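Sulfonate ABC transporter, periplasmic sulfonate-binding protein SsuA (Methylobacillus flagellatus, PDB 3UIF) probably binds sulfonates or sulfate esters in the periplasm and hands them to an ABC importer for uptake. Local coordinates at residues A14-G18 with G19-Y23; I60-G63 with F64-K68; L124-R128 with P129-A133. One frame throughout, in Å; residues are numbered along the deposited sequence.

In the fold
The three contacts lie well apart, with centres 23 to 25 Å from one another, and none touches another. Contact 1 is a surface hairpin at the end of strand 6-17; contacts 2 and 3 are partly buried. Strand 6-17 ties the first two to one six-stranded sheet: contact 1 includes its end, whereas helix 56-65, whose last turn forms contact 2, packs an isoleucine on it. Contact 3 belongs to the other, five-stranded sheet, where strand 121-124 passes into helix 130-140. Main-chain bonds dominate the hairpin and the helix end, with one hydroxyl bond in each. Contact 3 instead relies on charged groups, an indole and a bound sulfate.

Contact 1 (A14-G18 with G19-Y23); sequences ATNVG and GKTVY
A two-residue beta hairpin joins strand 14-17 to strand 20-23, with Gly18 and Gly19 at the corners of a type I' turn running from Val17 to Lys20. Both glycines have positive phi, and a CB on Gly19 would run into Gly18 O. Thr15 and Val22 form a hydrogen-bonded antiparallel pair, Thr15 N giving to Val22 O at 2.8 Å and Val22 N giving back to Thr15 O. Nearer the turn, Val17 N reaches Lys20 O at 2.9 Å, while the return bond from Lys20 N to Val17 O is longer, 3.2 Å.

On one face, Asn16 and Thr21 lie side by side, and Thr21 OG1 donates to Asn16 OD1 at 3.0 Å. The hydroxyl approaches from above the amide plane, 43° out of it. Both chi1 angles (-53° and -57°) set CG of Asn16 and OG1 of Thr21 beside their own backbone N, bringing the polar ends level. Thr21 CG2 turns the other way, over a face of the Tyr23 ring near its rim, and meets Ala14 CB at 3.8 Å. On the opposite face Val17 CG2 touches Val22 CG2 at 4.2 Å.

Ala14 bonds through its backbone to Ala51 of strand 44-51, and Tyr23 rests on Ser28 and Val31 of helix 26-32. Val17 and Val22 pack against the loop residues Ile249 and Lys248.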
# COMPACT_ATOMS: atom_id res chain seq x y z
N ALA A 14 3.21 -12.13 -2.62
CA ALA A 14 3.35 -13.20 -1.63
C ALA A 14 4.80 -13.47 -1.24
O ALA A 14 5.72 -13.31 -2.04
CB ALA A 14 2.69 -14.48 -2.14
N THR A 15 5.00 -13.91 -0.00
CA THR A 15 6.34 -14.16 0.54
C THR A 15 6.28 -15.36 1.49
O THR A 15 5.45 -15.37 2.41
CB THR A 15 6.89 -12.94 1.32
OG1 THR A 15 6.60 -11.72 0.62
CG2 THR A 15 8.41 -13.05 1.54
N ASN A 16 7.14 -16.35 1.29
CA ASN A 16 7.29 -17.42 2.28
C ASN A 16 8.28 -17.08 3.41
O ASN A 16 9.47 -16.83 3.15
CB ASN A 16 7.67 -18.75 1.63
CG ASN A 16 6.73 -19.13 0.51
OD1 ASN A 16 5.60 -18.61 0.42
ND2 ASN A 16 7.18 -20.02 -0.36
N VAL A 17 7.76 -17.08 4.64
CA VAL A 17 8.54 -16.83 5.86
C VAL A 17 8.37 -17.98 6.86
O VAL A 17 7.27 -18.18 7.39
CB VAL A 17 8.12 -15.52 6.57
CG1 VAL A 17 9.07 -15.22 7.74
CG2 VAL A 17 8.05 -14.35 5.58
N GLY A 18 9.44 -18.71 7.12
CA GLY A 18 9.40 -19.82 8.05
C GLY A 18 8.21 -20.75 7.85
O GLY A 18 7.40 -20.94 8.77
N GLY A 19 8.11 -21.32 6.65
CA GLY A 19 7.09 -22.32 6.31
C GLY A 19 5.71 -21.78 5.99
O GLY A 19 4.84 -22.54 5.56
N LYS A 20 5.49 -20.49 6.19
CA LYS A 20 4.18 -19.87 5.91
C LYS A 20 4.24 -18.89 4.72
O LYS A 20 5.32 -18.66 4.16
CB LYS A 20 3.59 -19.24 7.18
CG LYS A 20 3.09 -20.26 8.20
CD LYS A 20 2.69 -19.59 9.52
CE LYS A 20 2.23 -20.60 10.57
NZ LYS A 20 1.81 -19.90 11.82
N THR A 21 3.09 -18.34 4.31
CA THR A 21 3.05 -17.38 3.21
C THR A 21 2.40 -16.08 3.68
O THR A 21 1.23 -16.06 4.08
CB THR A 21 2.27 -17.90 1.98
OG1 THR A 21 2.84 -19.13 1.51
CG2 THR A 21 2.31 -16.85 0.87
N VAL A 22 3.18 -15.00 3.64
CA VAL A 22 2.67 -13.66 3.89
C VAL A 22 2.14 -13.09 2.59
O VAL A 22 2.75 -13.27 1.52
CB VAL A 22 3.76 -12.71 4.48
CG1 VAL A 22 3.35 -11.24 4.39
CG2 VAL A 22 4.09 -13.08 5.91
N TYR A 23 1.01 -12.39 2.70
CA TYR A 23 0.42 -11.62 1.63
C TYR A 23 0.32 -10.17 2.11
O TYR A 23 -0.01 -9.91 3.31
CB TYR A 23 -0.98 -12.14 1.33
CG TYR A 23 -1.03 -13.60 0.97
CD1 TYR A 23 -1.18 -14.58 1.96
CD2 TYR A 23 -0.96 -14.01 -0.38
CE1 TYR A 23 -1.25 -15.92 1.62
CE2 TYR A 23 -1.04 -15.36 -0.72
CZ TYR A 23 -1.18 -16.30 0.28
OH TYR A 23 -1.24 -17.64 -0.03

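Contact 2 (I60-G63 with F64-K68); sequences INEG and FASGK
Glu62 O is gripped twice by Ser66, by its backbone N at 2.9 Å and by its hydroxyl OG at 3.0 Å. The two donors reach the carbonyl from opposite faces of its plane, each tilted somewhat out of it. The serine can do this because its chi1 of 58° places OG between the backbone N and the carbonyl carbon, turned back over the preceding helical turn. The aliphatic CB of the same serine faces Glu62 OE2 at 3.9 Å, since the glutamate chain bends at chi2 and carries its carboxylate toward the C-terminal end of the helix.

One residue further on, the helix closes with a Schellman motif. Lys68 N donates to Gly63 O at 2.7 Å, and Gly67 N donates to Phe64 O at 3.1 Å. Gly67 makes the reversal with a positive phi of 67°, so that two carbonyls of the last turn are met by amides of the departing chain.

Regular helical bonds precede this end: Phe64 N gives a bond to Ile60 O at 2.9 Å, and Ala65 N gives one to Asn61 O, also 2.9 Å. Along the buried flank Ile60 and Phe64 run side by side. Ile60 CG2 meets the ring at CE2, 3.7 Å away, while Asn61 CA lies at the ring's edge, near its plane.

This flank fits between neighbouring elements: Ile60 and Phe64 press on Tyr74 of strand 71-75, with Ile60 also against Ala11 of strand 6-17. Asn61 bonds through OD1 to Tyr74 OH, and both Asn61 and Phe64 touch Leu82 of helix 77-85.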
# COMPACT_ATOMS: atom_id res chain seq x y z
N ILE A 60 2.41 -10.11 -12.43
CA ILE A 60 1.15 -9.37 -12.25
C ILE A 60 0.85 -8.40 -13.39
O ILE A 60 -0.08 -8.64 -14.15
CB ILE A 60 0.97 -8.71 -10.87
CG1 ILE A 60 1.12 -9.74 -9.74
CG2 ILE A 60 -0.41 -8.06 -10.79
CD1 ILE A 60 1.12 -9.16 -8.33
N ASN A 61 1.62 -7.32 -13.52
CA ASN A 61 1.41 -6.39 -14.63
C ASN A 61 1.31 -7.09 -15.98
O ASN A 61 0.47 -6.73 -16.81
CB ASN A 61 2.51 -5.33 -14.68
CG ASN A 61 2.35 -4.28 -13.60
OD1 ASN A 61 1.40 -4.32 -12.83
ND2 ASN A 61 3.28 -3.33 -13.54
N GLU A 62 2.14 -8.11 -16.18
CA GLU A 62 2.14 -8.92 -17.40
C GLU A 62 0.89 -9.78 -17.60
O GLU A 62 0.36 -9.87 -18.72
CB GLU A 62 3.41 -9.79 -17.46
CG GLU A 62 3.42 -10.84 -18.55
CD GLU A 62 3.18 -10.26 -19.93
OE1 GLU A 62 3.47 -9.06 -20.11
OE2 GLU A 62 2.70 -11.02 -20.82
N GLY A 63 0.43 -10.42 -16.52
CA GLY A 63 -0.82 -11.20 -16.51
C GLY A 63 -2.02 -10.33 -16.83
O GLY A 63 -2.92 -10.73 -17.59
N PHE A 64 -2.02 -9.13 -16.26
CA PHE A 64 -2.99 -8.11 -16.64
C PHE A 64 -2.91 -7.78 -18.14
O PHE A 64 -3.92 -7.79 -18.84
CB PHE A 64 -2.80 -6.85 -15.81
CG PHE A 64 -3.50 -6.88 -14.47
CD1 PHE A 64 -4.82 -7.32 -14.36
CD2 PHE A 64 -2.84 -6.43 -13.33
CE1 PHE A 64 -5.46 -7.31 -13.13
CE2 PHE A 64 -3.49 -6.42 -12.10
CZ PHE A 64 -4.80 -6.86 -12.00
N ALA A 65 -1.69 -7.52 -18.62
CA ALA A 65 -1.46 -7.15 -20.02
C ALA A 65 -1.93 -8.20 -21.03
O ALA A 65 -2.48 -7.86 -22.07
CB ALA A 65 0.02 -6.83 -20.23
N SER A 66 -1.70 -9.48 -20.72
CA SER A 66 -2.07 -10.59 -21.61
C SER A 66 -3.49 -11.11 -21.33
O SER A 66 -3.94 -12.07 -21.96
CB SER A 66 -1.06 -11.72 -21.47
OG SER A 66 -0.98 -12.17 -20.13
N GLY A 67 -4.19 -10.47 -20.39
CA GLY A 67 -5.52 -10.91 -19.98
C GLY A 67 -5.56 -12.24 -19.25
O GLY A 67 -6.61 -12.88 -19.20
N LYS A 68 -4.43 -12.68 -18.69
CA LYS A 68 -4.36 -13.96 -17.98
C LYS A 68 -4.65 -13.82 -16.48
O LYS A 68 -4.63 -14.81 -15.73
CB LYS A 68 -3.02 -14.67 -18.22
CG LYS A 68 -2.96 -15.60 -19.44
CD LYS A 68 -4.17 -16.55 -19.59
CE LYS A 68 -4.20 -17.72 -18.59
NZ LYS A 68 -3.50 -18.94 -19.10

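Contact 3 (L124-R128 with P129-A133); sequences LHRGR and PWELA. With SO4 (sulfate ion), chain B.
Arg128 and Trp130 pack side by side where a type II beta turn, His125 to Arg128, links strand 121-124 to helix 130-140 in this periplasmic binding protein fold. Apolar contacts centre on the indole. Arg128 CB makes a CH-pi contact over its face, 3.4 Å from the centroid of the six-membered ring, and Leu124 CD1 touches Trp130 CD1 at 3.8 Å. A chi1 of 51° folds the indole back from the helix start over the turn.

Charged and polar bonds involve Glu131, whose extended chain reaches back to Arg126 and Gly127 of the turn. Its OE2 forms a weak salt bridge with Arg126 NE at 3.3 Å, the guanidinium meeting it edge-on with the carboxylate plane turned 90° away. OE1 accepts Gly127 N at 3.2 Å, from above the carboxylate plane, and bonds also to Tyr288 OH of helix 276-291. In the main chain Glu131 N donates to Arg128 O at 2.7 Å.

One water accepts from both Trp130 NE1, at 2.9 Å, and His125 N, at 3.0 Å. A leucine in place of Trp130 would probably leave this water without its indole donor and Arg128 without the ring face that steadies its chain.

The sulfate, probably from the crystallisation liquor, is held at the turn, a position consistent with that of a ligand's sulfonate group. Arg128 NE donates to its O2 at 2.7 Å, with a weak second bond from NH2, and His125 ND1 donates to O3. That same O3 lies in the plane of the Trp130 ring, at the edge formed by CZ2 and CH2.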
# COMPACT_ATOMS: atom_id res chain seq x y z
N LEU A 124 18.07 5.68 1.00
CA LEU A 124 16.68 5.60 0.55
C LEU A 124 16.56 4.69 -0.66
O LEU A 124 17.30 4.85 -1.64
CB LEU A 124 16.15 7.00 0.21
CG LEU A 124 14.90 7.12 -0.67
CD1 LEU A 124 13.62 6.71 0.06
CD2 LEU A 124 14.78 8.53 -1.23
N HIS A 125 15.62 3.75 -0.61
CA HIS A 125 15.43 2.87 -1.76
C HIS A 125 14.68 3.52 -2.88
O HIS A 125 13.45 3.52 -2.90
CB HIS A 125 14.78 1.55 -1.36
CG HIS A 125 15.06 0.43 -2.33
ND1 HIS A 125 14.33 -0.70 -2.38
CD2 HIS A 125 16.04 0.31 -3.31
CE1 HIS A 125 14.81 -1.50 -3.35
NE2 HIS A 125 15.86 -0.88 -3.91
N ARG A 126 15.43 4.07 -3.83
CA ARG A 126 14.85 4.84 -4.93
C ARG A 126 13.90 4.05 -5.83
O ARG A 126 14.10 2.85 -6.06
CB ARG A 126 15.95 5.51 -5.73
CG ARG A 126 16.78 6.41 -4.84
CD ARG A 126 17.63 7.37 -5.64
NE ARG A 126 16.88 8.54 -6.04
CZ ARG A 126 17.44 9.63 -6.55
NH1 ARG A 126 18.77 9.69 -6.71
NH2 ARG A 126 16.68 10.66 -6.90
N GLY A 127 12.85 4.71 -6.32
CA GLY A 127 11.85 4.05 -7.14
C GLY A 127 10.81 3.27 -6.35
O GLY A 127 9.98 2.57 -6.95
N ARG A 128 10.85 3.39 -5.02
CA ARG A 128 9.84 2.77 -4.15
C ARG A 128 8.74 3.74 -3.73
O ARG A 128 9.00 4.94 -3.62
CB ARG A 128 10.48 2.15 -2.93
CG ARG A 128 11.21 0.85 -3.27
CD ARG A 128 10.23 -0.22 -3.73
NE ARG A 128 10.93 -1.48 -3.87
CZ ARG A 128 11.25 -2.05 -5.03
NH1 ARG A 128 10.89 -1.49 -6.18
NH2 ARG A 128 11.93 -3.20 -5.03
N PRO A 129 7.52 3.22 -3.48
CA PRO A 129 6.41 4.13 -3.16
C PRO A 129 6.78 5.16 -2.10
O PRO A 129 6.46 6.33 -2.25
CB PRO A 129 5.31 3.20 -2.69
CG PRO A 129 5.60 1.90 -3.35
CD PRO A 129 7.09 1.81 -3.46
N TRP A 130 7.51 4.76 -1.06
CA TRP A 130 7.81 5.70 0.01
C TRP A 130 8.70 6.85 -0.40
O TRP A 130 8.88 7.79 0.38
CB TRP A 130 8.34 5.01 1.25
CG TRP A 130 9.48 4.07 1.02
CD1 TRP A 130 10.83 4.32 1.16
CD2 TRP A 130 9.39 2.66 0.64
NE1 TRP A 130 11.58 3.20 0.90
CE2 TRP A 130 10.77 2.17 0.58
CE3 TRP A 130 8.35 1.78 0.36
CZ2 TRP A 130 11.07 0.85 0.24
CZ3 TRP A 130 8.67 0.45 0.02
CH2 TRP A 130 9.99 0.01 -0.05
N GLU A 131 9.25 6.79 -1.61
CA GLU A 131 10.05 7.90 -2.14
C GLU A 131 9.17 9.14 -2.33
O GLU A 131 9.63 10.27 -2.18
CB GLU A 131 10.75 7.52 -3.44
CG GLU A 131 11.73 8.59 -3.91
CD GLU A 131 12.44 8.26 -5.23
OE1 GLU A 131 11.79 7.74 -6.16
OE2 GLU A 131 13.65 8.55 -5.32
N LEU A 132 7.90 8.90 -2.65
CA LEU A 132 6.92 9.97 -2.77
C LEU A 132 6.74 10.74 -1.46
O LEU A 132 6.76 11.97 -1.45
CB LEU A 132 5.59 9.40 -3.27
CG LEU A 132 4.41 10.37 -3.29
CD1 LEU A 132 4.67 11.59 -4.18
CD2 LEU A 132 3.15 9.63 -3.71
N ALA A 133 6.58 10.01 -0.36
CA ALA A 133 6.52 10.62 0.97
C ALA A 133 7.78 11.41 1.28
O ALA A 133 7.72 12.49 1.87
CB ALA A 133 6.27 9.57 2.04
S SO4 B . 12.34 -3.34 -1.19
O1 SO4 B . 12.08 -4.09 0.08
O2 SO4 B . 11.07 -3.35 -1.97
O3 SO4 B . 12.79 -1.95 -0.92
O4 SO4 B . 13.47 -3.94 -1.95
O HOH W 1 14.31 2.78 1.87